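Local coordinates for ribosome inactivating type 1 protein (Iris hollandica, PDB 3MVG) that belongs to the type 1 ribosome-inactivating proteins, the single-chain class of this plant protein family, at residues 197-210 with 238-250. Residues are numbered along the deposited sequence; the frame is centred on the assembly and turned at random.
Sequences LQTNWQTLSTEVQR and ARTFCGLALLLRW
Leu244 and Val208 meet at the apolar centre, Leu244 CD2 lying 3.8 Å from Val208 CG2, with Leu204 and Ala238 closing in around them. The other branch of Leu244, CD1, sits at the edge of the Trp201 indole, near its plane. With CG anti to the backbone N (chi1 -178°), Trp201 lays its indole against residues 244-248, where the chain becomes extended from Leu246 on. There Leu248 CB lies over the six-membered ring, 3.8 Å from its centroid, a CH-pi contact, and NE1 reaches Leu246 O at 2.9 Å, arriving above the carbonyl plane. Outside both segments, Arg164 makes a cation-pi contact with this same indole.

Ser205 OG works both ways: it donates to Trp201 O one helical turn back and accepts from Leu248 N at 3.0 Å. Farther along, the Gln209 amide bridges Leu248 and Trp250, on either side of Arg249. Its NE2 gives one N-H to Leu248 O (2.8 Å, in the amide plane) and another to Ser205 O, while OE1 takes the N-H of Trp250 at 2.9 Å in a nearly straight bond (169°). Both ends of the amide are thus engaged, which fixes its rotation. A water bridges Thr206 OG1 and Leu248 O. At the exposed end, Thr206 CG2 and Arg210 CD lie over the same face of the Trp250 ring, and the Arg210 guanidinium lies nearly flat over the ring, planes 18° apart, with Trp250 CH2 over its face.

Helix 201-210 thereby anchors the C-terminal tail, extended over 246-250, binding its backbone through side chains, in the C-terminal region of the ribosome-inactivating protein fold.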
ATOM      1  N   LEU A 197      -8.593  13.043   2.229  1.00 14.66           N
ATOM      2  CA  LEU A 197      -8.525  11.891   3.094  1.00 14.51           C
ATOM      3  C   LEU A 197      -8.099  12.315   4.509  1.00 14.07           C
ATOM      4  O   LEU A 197      -8.761  11.990   5.500  1.00 14.24           O
ATOM      5  CB  LEU A 197      -7.565  10.878   2.489  1.00 15.33           C
ATOM      6  CG  LEU A 197      -7.556   9.494   3.107  1.00 14.97           C
ATOM      7  CD1 LEU A 197      -8.926   8.819   2.983  1.00 16.38           C
ATOM      8  CD2 LEU A 197      -6.479   8.668   2.423  1.00 15.92           C
ATOM      9  N   GLN A 198      -7.021  13.096   4.589  1.00 13.38           N
ATOM     10  CA  GLN A 198      -6.534  13.615   5.864  1.00 13.12           C
ATOM     11  C   GLN A 198      -7.625  14.377   6.612  1.00 12.88           C
ATOM     12  O   GLN A 198      -7.808  14.193   7.812  1.00 12.88           O
ATOM     13  CB  GLN A 198      -5.323  14.533   5.656  1.00 12.62           C
ATOM     14  CG  GLN A 198      -4.094  13.841   5.090  1.00 12.16           C
ATOM     15  CD  GLN A 198      -3.017  14.825   4.675  1.00 12.54           C
ATOM     16  OE1 GLN A 198      -3.204  16.040   4.742  1.00 16.13           O
ATOM     17  NE2 GLN A 198      -1.883  14.307   4.247  1.00 13.18           N
ATOM     18  N   THR A 199      -8.347  15.237   5.888  1.00 12.81           N
ATOM     19  CA  THR A 199      -9.426  16.061   6.456  1.00 14.26           C
ATOM     20  C   THR A 199     -10.561  15.223   7.051  1.00 13.41           C
ATOM     21  O   THR A 199     -11.237  15.657   7.985  1.00 14.25           O
ATOM     22  CB  THR A 199     -10.001  17.009   5.363  1.00 14.97           C
ATOM     23  OG1 THR A 199      -8.941  17.792   4.797  1.00 17.81           O
ATOM     24  CG2 THR A 199     -11.090  17.930   5.904  1.00 17.59           C
ATOM     25  N   ASN A 200     -10.755  14.024   6.508  1.00 12.39           N
ATOM     26  CA  ASN A 200     -11.890  13.184   6.873  1.00 12.67           C
ATOM     27  C   ASN A 200     -11.592  12.070   7.863  1.00 12.12           C
ATOM     28  O   ASN A 200     -12.417  11.172   8.051  1.00 12.67           O
ATOM     29  CB  ASN A 200     -12.554  12.632   5.611  1.00 13.01           C
ATOM     30  CG  ASN A 200     -13.489  13.634   4.982  1.00 13.85           C
ATOM     31  OD1 ASN A 200     -14.624  13.806   5.443  1.00 16.20           O
ATOM     32  ND2 ASN A 200     -13.012  14.335   3.963  1.00 14.36           N
ATOM     33  N   TRP A 201     -10.439  12.139   8.524  1.00 11.31           N
ATOM     34  CA  TRP A 201     -10.058  11.080   9.452  1.00 11.27           C
ATOM     35  C   TRP A 201     -11.038  10.905  10.604  1.00 11.04           C
ATOM     36  O   TRP A 201     -11.452   9.785  10.892  1.00 11.03           O
ATOM     37  CB  TRP A 201      -8.649  11.298   9.979  1.00 10.39           C
ATOM     38  CG  TRP A 201      -8.194  10.202  10.897  1.00 10.22           C
ATOM     39  CD1 TRP A 201      -8.054   8.869  10.593  1.00 10.30           C
ATOM     40  CD2 TRP A 201      -7.837  10.341  12.274  1.00  9.80           C
ATOM     41  NE1 TRP A 201      -7.614   8.183  11.699  1.00  9.79           N
ATOM     42  CE2 TRP A 201      -7.474   9.063  12.741  1.00  9.21           C
ATOM     43  CE3 TRP A 201      -7.769  11.432  13.150  1.00  9.75           C
ATOM     44  CZ2 TRP A 201      -7.044   8.845  14.047  1.00  9.59           C
ATOM     45  CZ3 TRP A 201      -7.349  11.217  14.441  1.00 10.21           C
ATOM     46  CH2 TRP A 201      -6.987   9.931  14.885  1.00 10.36           C
ATOM     47  N   GLN A 202     -11.412  12.001  11.258  1.00 12.19           N
ATOM     48  CA  GLN A 202     -12.378  11.913  12.350  1.00 12.78           C
ATOM     49  C   GLN A 202     -13.730  11.384  11.855  1.00 12.97           C
ATOM     50  O   GLN A 202     -14.313  10.483  12.466  1.00 12.75           O
ATOM     51  CB  GLN A 202     -12.544  13.248  13.092  1.00 13.41           C
ATOM     52  CG  GLN A 202     -13.729  13.220  14.058  1.00 15.29           C
ATOM     53  CD  GLN A 202     -13.764  14.358  15.053  1.00 18.27           C
ATOM     54  OE1 GLN A 202     -14.746  14.512  15.782  1.00 21.25           O
ATOM     55  NE2 GLN A 202     -12.695  15.135  15.121  1.00 18.40           N
ATOM     56  N   THR A 203     -14.200  11.913  10.726  1.00 13.22           N
ATOM     57  CA  THR A 203     -15.481  11.508  10.168  1.00 14.03           C
ATOM     58  C   THR A 203     -15.498  10.012   9.859  1.00 13.22           C
ATOM     59  O   THR A 203     -16.438   9.305  10.239  1.00 13.47           O
ATOM     60  CB  THR A 203     -15.826  12.341   8.922  1.00 14.26           C
ATOM     61  OG1 THR A 203     -16.001  13.707   9.316  1.00 16.97           O
ATOM     62  CG2 THR A 203     -17.104  11.849   8.258  1.00 16.15           C
ATOM     63  N   LEU A 204     -14.457   9.526   9.186  1.00 12.40           N
ATOM     64  CA  LEU A 204     -14.361   8.113   8.869  1.00 11.82           C
ATOM     65  C   LEU A 204     -14.271   7.274  10.146  1.00 11.18           C
ATOM     66  O   LEU A 204     -14.911   6.219  10.249  1.00 11.93           O
ATOM     67  CB  LEU A 204     -13.166   7.840   7.947  1.00 11.84           C
ATOM     68  CG  LEU A 204     -13.305   8.328   6.494  1.00 12.25           C
ATOM     69  CD1 LEU A 204     -11.948   8.395   5.806  1.00 11.99           C
ATOM     70  CD2 LEU A 204     -14.278   7.462   5.683  1.00 13.33           C
ATOM     71  N   SER A 205     -13.482   7.745  11.113  1.00 11.23           N
ATOM     72  CA  SER A 205     -13.298   7.033  12.379  1.00 11.29           C
ATOM     73  C   SER A 205     -14.636   6.850  13.083  1.00 11.63           C
ATOM     74  O   SER A 205     -14.952   5.757  13.563  1.00 11.54           O
ATOM     75  CB  SER A 205     -12.352   7.800  13.305  1.00 10.96           C
ATOM     76  OG  SER A 205     -10.995   7.740  12.852  1.00 10.97           O
ATOM     77  N   THR A 206     -15.403   7.933  13.161  1.00 12.12           N
ATOM     78  CA  THR A 206     -16.718   7.914  13.801  1.00 12.85           C
ATOM     79  C   THR A 206     -17.694   7.000  13.060  1.00 12.51           C
ATOM     80  O   THR A 206     -18.377   6.177  13.693  1.00 13.57           O
ATOM     81  CB  THR A 206     -17.253   9.338  13.944  1.00 12.87           C
ATOM     82  OG1 THR A 206     -16.416  10.033  14.870  1.00 14.33           O
ATOM     83  CG2 THR A 206     -18.699   9.344  14.459  1.00 14.48           C
ATOM     84  N   GLU A 207     -17.727   7.090  11.734  1.00 12.95           N
ATOM     85  CA  GLU A 207     -18.629   6.242  10.959  1.00 13.55           C
ATOM     86  C   GLU A 207     -18.313   4.761  11.148  1.00 13.42           C
ATOM     87  O   GLU A 207     -19.221   3.934  11.246  1.00 13.68           O
ATOM     88  CB  GLU A 207     -18.631   6.617   9.475  1.00 13.78           C
ATOM     89  CG  GLU A 207     -19.257   7.990   9.158  1.00 15.01           C
ATOM     90  CD  GLU A 207     -20.679   8.148   9.677  1.00 17.11           C
ATOM     91  OE1 GLU A 207     -21.484   7.202   9.534  1.00 18.77           O
ATOM     92  OE2 GLU A 207     -20.989   9.227  10.218  1.00 19.96           O
ATOM     93  N   VAL A 208     -17.032   4.413  11.239  1.00 12.91           N
ATOM     94  CA  VAL A 208     -16.673   3.023  11.512  1.00 12.83           C
ATOM     95  C   VAL A 208     -17.238   2.564  12.865  1.00 12.76           C
ATOM     96  O   VAL A 208     -17.775   1.454  12.973  1.00 13.03           O
ATOM     97  CB  VAL A 208     -15.148   2.787  11.404  1.00 12.38           C
ATOM     98  CG1 VAL A 208     -14.753   1.416  11.971  1.00 12.75           C
ATOM     99  CG2 VAL A 208     -14.705   2.916   9.968  1.00 13.69           C
ATOM    100  N   GLN A 209     -17.127   3.421  13.874  1.00 13.20           N
ATOM    101  CA  GLN A 209     -17.588   3.076  15.222  1.00 13.71           C
ATOM    102  C   GLN A 209     -19.112   3.003  15.357  1.00 14.69           C
ATOM    103  O   GLN A 209     -19.616   2.251  16.193  1.00 16.06           O
ATOM    104  CB  GLN A 209     -16.981   4.004  16.276  1.00 13.09           C
ATOM    105  CG  GLN A 209     -15.507   3.711  16.517  1.00 12.79           C
ATOM    106  CD  GLN A 209     -14.789   4.849  17.185  1.00 12.22           C
ATOM    107  OE1 GLN A 209     -14.793   4.974  18.406  1.00 12.04           O
ATOM    108  NE2 GLN A 209     -14.159   5.696  16.381  1.00 13.06           N
ATOM    109  N   ARG A 210     -19.831   3.756  14.528  1.00 15.28           N
ATOM    110  CA  ARG A 210     -21.298   3.810  14.592  1.00 16.40           C
ATOM    111  C   ARG A 210     -21.973   2.902  13.569  1.00 16.41           C
ATOM    112  O   ARG A 210     -23.208   2.793  13.547  1.00 16.63           O
ATOM    113  CB  ARG A 210     -21.785   5.241  14.379  1.00 17.19           C
ATOM    114  CG  ARG A 210     -21.270   6.243  15.385  1.00 19.47           C
ATOM    115  CD  ARG A 210     -22.008   7.557  15.251  1.00 21.98           C
ATOM    116  NE  ARG A 210     -23.398   7.427  15.691  1.00 23.88           N
ATOM    117  CZ  ARG A 210     -24.222   8.447  15.921  0.70 24.87           C
ATOM    118  NH1 ARG A 210     -23.812   9.699  15.755  0.70 25.53           N
ATOM    119  NH2 ARG A 210     -25.464   8.212  16.322  0.70 25.18           N
ATOM    120  N   ALA A 238     -13.755   1.503   3.911  1.00 11.80           N
ATOM    121  CA  ALA A 238     -12.868   2.381   4.684  1.00 11.48           C
ATOM    122  C   ALA A 238     -11.526   1.705   4.972  1.00 11.24           C
ATOM    123  O   ALA A 238     -10.464   2.314   4.801  1.00 11.06           O
ATOM    124  CB  ALA A 238     -13.542   2.811   5.976  1.00 11.94           C
ATOM    125  N   ARG A 239     -11.583   0.450   5.406  1.00 10.45           N
ATOM    126  CA  ARG A 239     -10.370  -0.303   5.706  1.00 10.79           C
ATOM    127  C   ARG A 239      -9.571  -0.620   4.443  1.00 10.95           C
ATOM    128  O   ARG A 239      -8.337  -0.540   4.442  1.00 10.48           O
ATOM    129  CB  ARG A 239     -10.723  -1.587   6.470  1.00 10.75           C
ATOM    130  CG  ARG A 239      -9.507  -2.311   7.071  1.00 11.33           C
ATOM    131  CD  ARG A 239      -9.895  -3.574   7.851  1.00 12.32           C
ATOM    132  NE  ARG A 239     -10.569  -4.504   6.958  1.00 12.55           N
ATOM    133  CZ  ARG A 239     -11.835  -4.886   7.059  1.00 11.86           C
ATOM    134  NH1 ARG A 239     -12.588  -4.513   8.088  1.00 12.77           N
ATOM    135  NH2 ARG A 239     -12.333  -5.680   6.126  1.00 13.36           N
ATOM    136  N   THR A 240     -10.262  -0.977   3.362  1.00 10.97           N
ATOM    137  CA  THR A 240      -9.613  -1.495   2.151  1.00 11.81           C
ATOM    138  C   THR A 240      -9.171  -0.399   1.183  1.00 11.75           C
ATOM    139  O   THR A 240      -8.027  -0.395   0.725  1.00 12.08           O
ATOM    140  CB  THR A 240     -10.541  -2.476   1.408  1.00 11.87           C
ATOM    141  OG1 THR A 240     -10.872  -3.555   2.284  1.00 12.56           O
ATOM    142  CG2 THR A 240      -9.886  -3.045   0.167  1.00 12.58           C
ATOM    143  N   PHE A 241     -10.089   0.505   0.855  1.00 12.20           N
ATOM    144  CA  PHE A 241      -9.826   1.556  -0.121  1.00 12.84           C
ATOM    145  C   PHE A 241      -9.046   2.711   0.498  1.00 12.50           C
ATOM    146  O   PHE A 241      -8.031   3.137  -0.039  1.00 13.48           O
ATOM    147  CB  PHE A 241     -11.150   2.035  -0.732  1.00 13.50           C
ATOM    148  CG  PHE A 241     -10.999   3.149  -1.731  1.00 15.23           C
ATOM    149  CD1 PHE A 241     -10.800   2.870  -3.078  1.00 17.59           C
ATOM    150  CD2 PHE A 241     -11.076   4.475  -1.330  1.00 15.65           C
ATOM    151  CE1 PHE A 241     -10.667   3.904  -4.009  1.00 19.68           C
ATOM    152  CE2 PHE A 241     -10.944   5.511  -2.251  1.00 17.33           C
ATOM    153  CZ  PHE A 241     -10.738   5.223  -3.589  1.00 18.71           C
ATOM    154  N   CYS A 242      -9.521   3.222   1.628  1.00 12.12           N
ATOM    155  CA  CYS A 242      -8.844   4.338   2.297  1.00 11.52           C
ATOM    156  C   CYS A 242      -7.604   3.889   3.055  1.00 10.73           C
ATOM    157  O   CYS A 242      -6.740   4.700   3.385  1.00 11.68           O
ATOM    158  CB  CYS A 242      -9.788   5.041   3.271  1.00 11.54           C
ATOM    159  SG  CYS A 242     -11.309   5.674   2.555  1.00 14.35           S
ATOM    160  N   GLY A 243      -7.529   2.601   3.368  1.00 10.35           N
ATOM    161  CA  GLY A 243      -6.470   2.116   4.244  1.00 10.22           C
ATOM    162  C   GLY A 243      -6.564   2.711   5.639  1.00  9.66           C
ATOM    163  O   GLY A 243      -5.559   2.888   6.317  1.00  9.64           O
ATOM    164  N   LEU A 244      -7.782   3.020   6.088  1.00  9.07           N
ATOM    165  CA  LEU A 244      -7.971   3.558   7.433  1.00  9.39           C
ATOM    166  C   LEU A 244      -7.371   2.576   8.436  1.00  8.84           C
ATOM    167  O   LEU A 244      -7.757   1.407   8.461  1.00  9.16           O
ATOM    168  CB  LEU A 244      -9.452   3.806   7.705  1.00  9.49           C
ATOM    169  CG  LEU A 244      -9.810   4.371   9.073  1.00 10.02           C
ATOM    170  CD1 LEU A 244      -9.204   5.747   9.286  1.00 11.09           C
ATOM    171  CD2 LEU A 244     -11.332   4.425   9.196  1.00 10.61           C
ATOM    172  N   ALA A 245      -6.427   3.050   9.254  1.00  8.76           N
ATOM    173  CA  ALA A 245      -5.543   2.149   9.989  1.00  8.44           C
ATOM    174  C   ALA A 245      -5.492   2.398  11.481  1.00  8.45           C
ATOM    175  O   ALA A 245      -4.920   1.602  12.220  1.00  8.58           O
ATOM    176  CB  ALA A 245      -4.129   2.198   9.400  1.00  9.21           C
ATOM    177  N   LEU A 246      -6.054   3.526  11.905  1.00  8.69           N
ATOM    178  CA  LEU A 246      -6.215   3.888  13.313  1.00  8.90           C
ATOM    179  C   LEU A 246      -7.518   4.647  13.418  1.00  8.99           C
ATOM    180  O   LEU A 246      -7.842   5.428  12.517  1.00  9.41           O
ATOM    181  CB  LEU A 246      -5.091   4.813  13.795  1.00  9.13           C
ATOM    182  CG  LEU A 246      -3.652   4.306  13.745  1.00  8.63           C
ATOM    183  CD1 LEU A 246      -2.693   5.440  14.043  1.00 10.44           C
ATOM    184  CD2 LEU A 246      -3.462   3.162  14.724  1.00 10.22           C
ATOM    185  N   LEU A 247      -8.244   4.441  14.512  1.00  9.51           N
ATOM    186  CA  LEU A 247      -9.519   5.127  14.718  1.00  9.50           C
ATOM    187  C   LEU A 247      -9.444   6.109  15.865  1.00  9.48           C
ATOM    188  O   LEU A 247      -9.070   5.743  16.984  1.00  9.66           O
ATOM    189  CB  LEU A 247     -10.642   4.131  15.017  1.00  9.98           C
ATOM    190  CG  LEU A 247     -10.896   3.012  14.022  1.00  9.96           C
ATOM    191  CD1 LEU A 247     -11.892   2.047  14.625  1.00 11.53           C
ATOM    192  CD2 LEU A 247     -11.382   3.527  12.688  1.00 11.65           C
ATOM    193  N   LEU A 248      -9.823   7.360  15.592  1.00  9.76           N
ATOM    194  CA  LEU A 248     -10.038   8.335  16.661  1.00 10.14           C
ATOM    195  C   LEU A 248     -11.246   7.888  17.486  1.00 10.52           C
ATOM    196  O   LEU A 248     -12.343   7.756  16.938  1.00 10.93           O
ATOM    197  CB  LEU A 248     -10.286   9.725  16.072  1.00 10.78           C
ATOM    198  CG  LEU A 248     -10.474  10.849  17.091  1.00 10.98           C
ATOM    199  CD1 LEU A 248      -9.179  11.110  17.860  1.00 11.95           C
ATOM    200  CD2 LEU A 248     -10.929  12.101  16.378  1.00 12.60           C
ATOM    201  N   ARG A 249     -11.054   7.645  18.778  1.00 10.91           N
ATOM    202  CA  ARG A 249     -12.146   7.129  19.608  1.00 12.06           C
ATOM    203  C   ARG A 249     -13.286   8.141  19.682  1.00 13.47           C
ATOM    204  O   ARG A 249     -13.074   9.321  19.988  1.00 13.15           O
ATOM    205  CB  ARG A 249     -11.643   6.744  20.998  1.00 11.87           C
ATOM    206  CG  ARG A 249     -12.691   6.044  21.872  1.00 11.90           C
ATOM    207  CD  ARG A 249     -12.123   5.628  23.214  1.00 11.98           C
ATOM    208  NE  ARG A 249     -11.062   4.637  23.036  1.00 11.59           N
ATOM    209  CZ  ARG A 249     -10.770   3.660  23.883  1.00 12.35           C
ATOM    210  NH1 ARG A 249     -11.440   3.529  25.028  1.00 15.54           N
ATOM    211  NH2 ARG A 249      -9.797   2.808  23.590  1.00 13.33           N
ATOM    212  N   TRP A 250     -14.488   7.658  19.388  1.00 15.43           N
ATOM    213  CA  TRP A 250     -15.689   8.489  19.380  1.00 18.62           C
ATOM    214  C   TRP A 250     -16.305   8.565  20.780  1.00 20.63           C
ATOM    215  O   TRP A 250     -16.543   7.537  21.404  1.00 22.06           O
ATOM    216  CB  TRP A 250     -16.693   7.933  18.364  1.00 18.92           C
ATOM    217  CG  TRP A 250     -17.982   8.709  18.272  1.00 20.78           C
ATOM    218  CD1 TRP A 250     -18.126  10.020  17.919  1.00 22.24           C
ATOM    219  CD2 TRP A 250     -19.301   8.213  18.522  1.00 23.75           C
ATOM    220  NE1 TRP A 250     -19.455  10.375  17.944  1.00 23.52           N
ATOM    221  CE2 TRP A 250     -20.198   9.284  18.308  1.00 24.27           C
ATOM    222  CE3 TRP A 250     -19.814   6.968  18.914  1.00 25.31           C
ATOM    223  CZ2 TRP A 250     -21.582   9.150  18.474  1.00 25.75           C
ATOM    224  CZ3 TRP A 250     -21.193   6.835  19.074  1.00 26.40           C
ATOM    225  CH2 TRP A 250     -22.058   7.921  18.857  1.00 26.51           C
TER
HETATM  226  O   HOH W   1     -13.924  10.057  16.094  1.00 15.73           O